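Local coordinates for C-1-tetrahydrofolate synthase, cytoplasmic, putative (Trypanosoma brucei, PDB 4CJX), which probably interconverts one-carbon forms of tetrahydrofolate as an NADP-dependent methylenetetrahydrofolate dehydrogenase and methenyltetrahydrofolate cyclohydrolase, working as a homodimer, at residues B[26-31]-B[288-293]; B[117-122]-B[142-147]. All coordinates share one frame; numbering follows the deposited sequence.

Contact 1 (B[26-31]-B[288-293]). With 9L9 ((2S)-2-[[4-[[2,4-bis(azanyl)-6-oxidanylidene-1H-pyrimidin-5-yl]carbamoylamino]phenyl]carbonylamino]pentanedioic acid), chain G.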
# COMPACT_ATOMS: atom_id res chain seq x y z
N VAL B 26 -6.74 30.50 1.21
CA VAL B 26 -5.48 30.82 0.60
C VAL B 26 -5.33 29.92 -0.63
O VAL B 26 -5.42 28.68 -0.53
CB VAL B 26 -4.33 30.57 1.59
CG1 VAL B 26 -2.97 30.55 0.88
CG2 VAL B 26 -4.37 31.59 2.71
N VAL B 27 -5.07 30.52 -1.79
CA VAL B 27 -4.82 29.76 -3.00
C VAL B 27 -3.31 29.52 -3.07
O VAL B 27 -2.53 30.43 -3.26
CB VAL B 27 -5.28 30.48 -4.28
CG1 VAL B 27 -4.97 29.63 -5.51
CG2 VAL B 27 -6.76 30.82 -4.23
N ILE B 28 -2.89 28.28 -2.91
CA ILE B 28 -1.48 27.97 -2.97
C ILE B 28 -1.00 27.96 -4.43
O ILE B 28 -1.55 27.25 -5.27
CB ILE B 28 -1.15 26.62 -2.34
CG1 ILE B 28 -1.45 26.67 -0.83
CG2 ILE B 28 0.31 26.28 -2.58
CD1 ILE B 28 -1.62 25.30 -0.20
N ASP B 29 0.05 28.74 -4.69
CA ASP B 29 0.57 28.93 -6.02
C ASP B 29 1.63 27.89 -6.30
O ASP B 29 2.78 28.06 -5.91
CB ASP B 29 1.15 30.34 -6.13
CG ASP B 29 1.67 30.67 -7.51
OD1 ASP B 29 1.79 29.77 -8.40
OD2 ASP B 29 1.99 31.84 -7.73
N GLY B 30 1.23 26.81 -6.95
CA GLY B 30 2.15 25.75 -7.34
C GLY B 30 3.32 26.16 -8.23
O GLY B 30 4.42 25.64 -8.09
N ARG B 31 3.07 27.10 -9.15
CA ARG B 31 4.12 27.61 -10.04
C ARG B 31 5.24 28.28 -9.24
O ARG B 31 6.42 28.03 -9.49
CB ARG B 31 3.56 28.58 -11.09
CG ARG B 31 2.32 28.07 -11.83
CD ARG B 31 2.18 28.67 -13.22
NE ARG B 31 0.77 28.84 -13.64
CZ ARG B 31 0.05 27.96 -14.34
NH1 ARG B 31 0.55 26.77 -14.73
NH2 ARG B 31 -1.22 28.26 -14.65
N TYR B 288 -7.32 26.47 2.86
CA TYR B 288 -6.32 26.38 1.78
C TYR B 288 -6.88 25.55 0.63
O TYR B 288 -7.60 24.58 0.83
CB TYR B 288 -5.03 25.70 2.27
CG TYR B 288 -4.32 26.40 3.38
CD1 TYR B 288 -3.46 27.45 3.12
CD2 TYR B 288 -4.50 26.00 4.69
CE1 TYR B 288 -2.79 28.09 4.15
CE2 TYR B 288 -3.85 26.65 5.72
CZ TYR B 288 -2.98 27.68 5.45
OH TYR B 288 -2.34 28.33 6.48
N ILE B 289 -6.52 25.94 -0.57
CA ILE B 289 -6.94 25.23 -1.76
C ILE B 289 -5.88 25.41 -2.86
O ILE B 289 -5.16 26.40 -2.86
CB ILE B 289 -8.31 25.73 -2.21
CG1 ILE B 289 -8.88 24.85 -3.32
CG2 ILE B 289 -8.21 27.17 -2.70
CD1 ILE B 289 -10.36 25.08 -3.57
N THR B 290 -5.77 24.43 -3.75
CA THR B 290 -4.89 24.57 -4.91
C THR B 290 -5.70 24.61 -6.20
O THR B 290 -6.67 23.83 -6.36
CB THR B 290 -3.87 23.45 -5.04
OG1 THR B 290 -4.56 22.21 -5.27
CG2 THR B 290 -3.00 23.34 -3.80
N PRO B 291 -5.29 25.48 -7.16
CA PRO B 291 -5.98 25.64 -8.41
C PRO B 291 -5.49 24.63 -9.44
O PRO B 291 -4.41 24.05 -9.31
CB PRO B 291 -5.57 27.05 -8.82
CG PRO B 291 -4.14 27.14 -8.38
CD PRO B 291 -4.05 26.27 -7.14
N VAL B 292 -6.31 24.46 -10.47
CA VAL B 292 -5.99 23.65 -11.63
C VAL B 292 -6.37 24.44 -12.88
O VAL B 292 -7.55 24.75 -13.06
CB VAL B 292 -6.79 22.34 -11.62
CG1 VAL B 292 -6.64 21.63 -12.96
CG2 VAL B 292 -6.33 21.43 -10.47
N PRO B 293 -5.40 24.75 -13.76
CA PRO B 293 -3.96 24.45 -13.68
C PRO B 293 -3.25 25.32 -12.66
O PRO B 293 -3.85 26.24 -12.09
CB PRO B 293 -3.47 24.77 -15.09
CG PRO B 293 -4.37 25.90 -15.53
CD PRO B 293 -5.73 25.58 -14.93
N2A 9L9 G . 5.27 8.00 -15.72
N1 9L9 G . 3.21 9.26 -15.92
C2 9L9 G . 4.41 9.12 -15.31
N3 9L9 G . 4.84 9.98 -14.29
C4 9L9 G . 3.90 10.99 -14.01
O4A 9L9 G . 4.29 11.73 -13.12
N5A 9L9 G . 1.87 12.27 -14.41
C5 9L9 G . 2.65 11.15 -14.63
C6 9L9 G . 2.36 10.26 -15.61
N7 9L9 G . 1.08 10.34 -16.31
O8A 9L9 G . 3.35 13.79 -15.25
N9 9L9 G . 1.33 14.47 -14.54
C1B 9L9 G . 1.45 15.81 -14.74
C2B 9L9 G . 0.28 16.59 -14.64
C3B 9L9 G . 0.29 17.97 -14.85
C4B 9L9 G . 1.48 18.63 -15.18
C5B 9L9 G . 2.66 17.86 -15.23
C6B 9L9 G . 2.65 16.48 -15.03
C7B 9L9 G . 1.49 20.14 -15.34
O7B 9L9 G . 2.52 20.72 -15.06
CAW 9L9 G . 2.25 13.51 -14.79
N 9L9 G . 0.39 20.85 -15.68
CA 9L9 G . 0.30 22.30 -15.74
C 9L9 G . -0.45 22.77 -14.51
OXT 9L9 G . -1.21 21.96 -13.97
CB 9L9 G . -0.48 22.85 -16.91
CG 9L9 G . -0.44 21.91 -18.10
CD 9L9 G . -0.88 22.66 -19.31
OE1 9L9 G . -0.26 23.68 -19.61
OE2 9L9 G . -1.85 22.24 -19.96
O 9L9 G . -0.33 23.95 -14.08
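Val26 and Val27 pair in parallel with Tyr288 and Ile289, joined by two backbone hydrogen bonds, Ile289 N to Val26 O (3.0 Å) and Ile28 N to Ile289 O (2.9 Å). Both are fairly straight, with CA-H...O contacts from Tyr288 and Val27 beside them. On one face of this pair, Val26 and Tyr288 lie alongside one another and project in the same direction. Val26 CB is 3.6 Å from Tyr288 CD1. Its CG1 is also near CD1 and CE1, in an oblique approach to the ring. The other face carries Val27 and Ile289, whose CG2 methyls are more loosely apposed at 4.2 Å. Val27 meets Pro291 more closely: with CG1 anti to the backbone N (chi1 179°), this methyl reaches the proline CD at 3.8 Å. The same CD lies 3.3 Å from the carbonyl O of Ile28, so the proline ring sits against both side chain and backbone just beyond the paired strands. Ile28 sets its CB against the CG2 methyl of Thr290, whose OG1 is hydrogen-bonded to the backbone N of Asp256. Around these residues, Phe279 of helix 279-282 touches Val27, Ile289 and Pro291, while Leu174 of helix 166-178 touches Ile28 and Thr290. Farther along, the Arg31 side chain lies alongside Pro293, whose CG approaches the guanidinium edge at NH2. Arg31 NH1 comes within 3.0 Å of carboxylate O of the inhibitor, an oblique approach that probably brings favourable charge attraction. Pro293, after a cis peptide bond, places CB 3.4 Å from that same oxygen. A short N-terminal strand thus completes the edge of the parallel sheet of the NAD(P)-binding, Rossmann-like domain, and the paired segments lead into the glutamate end of the folate-analogue pocket.

Contact 2 (B[117-122]-B[142-147]). With 9L9 ((2S)-2-[[4-[[2,4-bis(azanyl)-6-oxidanylidene-1H-pyrimidin-5-yl]carbamoylamino]phenyl]carbonylamino]pentanedioic acid), chain G.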
# COMPACT_ATOMS: atom_id res chain seq x y z
N SER B 117 17.78 8.61 -14.21
CA SER B 117 16.33 8.48 -14.05
C SER B 117 15.67 8.08 -15.37
O SER B 117 15.97 8.66 -16.40
CB SER B 117 15.72 9.84 -13.64
OG SER B 117 15.75 10.00 -12.23
N ILE B 118 14.72 7.14 -15.30
CA ILE B 118 13.89 6.76 -16.43
C ILE B 118 12.41 6.94 -16.12
O ILE B 118 11.88 6.35 -15.18
CB ILE B 118 14.13 5.29 -16.83
CG1 ILE B 118 15.58 5.09 -17.26
CG2 ILE B 118 13.17 4.86 -17.93
CD1 ILE B 118 16.01 3.64 -17.30
N VAL B 119 11.74 7.74 -16.94
CA VAL B 119 10.33 8.02 -16.81
C VAL B 119 9.60 7.45 -18.03
O VAL B 119 9.88 7.83 -19.18
CB VAL B 119 10.08 9.54 -16.70
CG1 VAL B 119 8.59 9.89 -16.89
CG2 VAL B 119 10.57 10.10 -15.38
N VAL B 120 8.66 6.55 -17.79
CA VAL B 120 7.84 6.00 -18.87
C VAL B 120 6.47 6.67 -18.72
O VAL B 120 5.70 6.32 -17.83
CB VAL B 120 7.73 4.45 -18.81
CG1 VAL B 120 6.74 3.92 -19.85
CG2 VAL B 120 9.10 3.80 -18.96
N GLN B 121 6.18 7.65 -19.57
CA GLN B 121 4.95 8.44 -19.45
C GLN B 121 3.69 7.57 -19.64
O GLN B 121 3.56 6.84 -20.61
CB GLN B 121 4.98 9.63 -20.41
CG GLN B 121 3.89 10.68 -20.18
CD GLN B 121 4.05 11.51 -18.93
OE1 GLN B 121 5.16 11.69 -18.40
NE2 GLN B 121 2.94 12.06 -18.45
N LEU B 122 2.81 7.62 -18.65
CA LEU B 122 1.56 6.89 -18.69
C LEU B 122 0.44 7.87 -19.07
O LEU B 122 0.53 9.07 -18.77
CB LEU B 122 1.27 6.28 -17.30
CG LEU B 122 2.37 5.50 -16.58
CD1 LEU B 122 1.91 5.03 -15.20
CD2 LEU B 122 2.81 4.32 -17.42
N ASP B 142 14.32 4.17 -11.19
CA ASP B 142 12.85 4.22 -11.19
C ASP B 142 12.39 5.54 -10.53
O ASP B 142 11.98 5.56 -9.39
CB ASP B 142 12.33 2.98 -10.45
CG ASP B 142 10.82 3.01 -10.19
OD1 ASP B 142 10.07 3.58 -11.01
OD2 ASP B 142 10.41 2.44 -9.15
N ALA B 143 12.50 6.63 -11.28
CA ALA B 143 12.19 7.96 -10.78
C ALA B 143 10.71 8.15 -10.39
O ALA B 143 10.41 8.90 -9.47
CB ALA B 143 12.59 9.01 -11.80
N ASP B 144 9.80 7.46 -11.08
CA ASP B 144 8.39 7.52 -10.73
C ASP B 144 8.01 6.66 -9.54
O ASP B 144 6.88 6.75 -9.09
CB ASP B 144 7.52 7.08 -11.89
CG ASP B 144 7.40 8.13 -12.97
OD1 ASP B 144 7.00 9.29 -12.66
OD2 ASP B 144 7.69 7.77 -14.13
N CYS B 145 8.92 5.82 -9.05
CA CYS B 145 8.61 4.92 -7.94
C CYS B 145 7.41 4.03 -8.32
O CYS B 145 6.43 3.91 -7.60
CB CYS B 145 8.35 5.70 -6.64
SG CYS B 145 8.23 4.65 -5.17
N LEU B 146 7.50 3.44 -9.50
CA LEU B 146 6.44 2.57 -10.00
C LEU B 146 6.71 1.09 -9.68
O LEU B 146 5.77 0.28 -9.69
CB LEU B 146 6.27 2.77 -11.51
CG LEU B 146 5.32 3.91 -11.90
CD1 LEU B 146 5.51 4.27 -13.36
CD2 LEU B 146 3.85 3.56 -11.62
N LEU B 147 7.96 0.74 -9.38
CA LEU B 147 8.34 -0.64 -9.18
C LEU B 147 7.88 -1.09 -7.79
O LEU B 147 8.02 -0.34 -6.82
CB LEU B 147 9.86 -0.81 -9.29
CG LEU B 147 10.52 -0.77 -10.67
CD1 LEU B 147 11.99 -1.11 -10.56
CD2 LEU B 147 9.84 -1.75 -11.61
N2A 9L9 G . 5.27 8.00 -15.72
N1 9L9 G . 3.21 9.26 -15.92
C2 9L9 G . 4.41 9.12 -15.31
N3 9L9 G . 4.84 9.98 -14.29
C4 9L9 G . 3.90 10.99 -14.01
O4A 9L9 G . 4.29 11.73 -13.12
N5A 9L9 G . 1.87 12.27 -14.41
C5 9L9 G . 2.65 11.15 -14.63
C6 9L9 G . 2.36 10.26 -15.61
N7 9L9 G . 1.08 10.34 -16.31
O8A 9L9 G . 3.35 13.79 -15.25
N9 9L9 G . 1.33 14.47 -14.54
C1B 9L9 G . 1.45 15.81 -14.74
C2B 9L9 G . 0.28 16.59 -14.64
C3B 9L9 G . 0.29 17.97 -14.85
C4B 9L9 G . 1.48 18.63 -15.18
C5B 9L9 G . 2.66 17.86 -15.23
C6B 9L9 G . 2.65 16.48 -15.03
C7B 9L9 G . 1.49 20.14 -15.34
O7B 9L9 G . 2.52 20.72 -15.06
CAW 9L9 G . 2.25 13.51 -14.79
N 9L9 G . 0.39 20.85 -15.68
CA 9L9 G . 0.30 22.30 -15.74
C 9L9 G . -0.45 22.77 -14.51
OXT 9L9 G . -1.21 21.96 -13.97
CB 9L9 G . -0.48 22.85 -16.91
CG 9L9 G . -0.44 21.91 -18.10
CD 9L9 G . -0.88 22.66 -19.31
OE1 9L9 G . -0.26 23.68 -19.61
OE2 9L9 G . -1.85 22.24 -19.96
O 9L9 G . -0.33 23.95 -14.08
O HOH W 1 9.88 5.10 -13.22
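Asp142 opens a type I turn that ends at Cys145, and a water joins this turn to strand 117-120 by donating to Asp142 OD1 and Ile118 O while accepting from Asp144 N. The Asp142 carboxylate also binds the backbone just beyond the turn: OD1 takes Leu146 N on its syn lone pair, while Leu147 N reaches OD2 from above the plane. Next, Ala143 presses its CB to within 3.3 Å of Ser117 OG, a hydroxyl hydrogen-bonded to Thr308. Asp144 crosses Val119 at about a right angle, its OD2 3.6 Å from the valine CG1. Its carboxylate grips the inhibitor's pyrimidine through two bonds, N3 to OD1 (2.8 Å) and N2A to OD2 (2.9 Å). Next along the ring, Leu122 N gives a nearly straight bond (171°) to N1, and N7 donates to Leu122 O; Val120 O takes a further bond from N2A at 2.7 Å. Leu146 ends the contact tip to tip with Leu122, their CD1 methyls 4.1 Å apart. Donors and acceptors along the pyrimidine edge are thus matched by one carboxylate and the backbone of Val120 and Leu122, consistent with specific recognition of a pterin-like head group.

Overall arrangement
Contacts 1 and 2 lie on opposite sides of the chain's centre, their centres about 26 Å apart, yet both reach the same inhibitor. Contact 1 is partly buried and joins the beginning of the chain to a late segment as the edge of the six-stranded parallel sheet; contact 2 is buried and sets an irregular turn against strand 117-120, an edge of the three-stranded sheet. Direct backbone pairing and apolar side chains dominate the first, whereas a water and the bound ligand bridge much of the second. Their ligand chemistry differs too: 26-31 and 288-293 meet a carboxylate, while 117-122 and 142-147 recognise the pyrimidine, so the inhibitor spans the two sites.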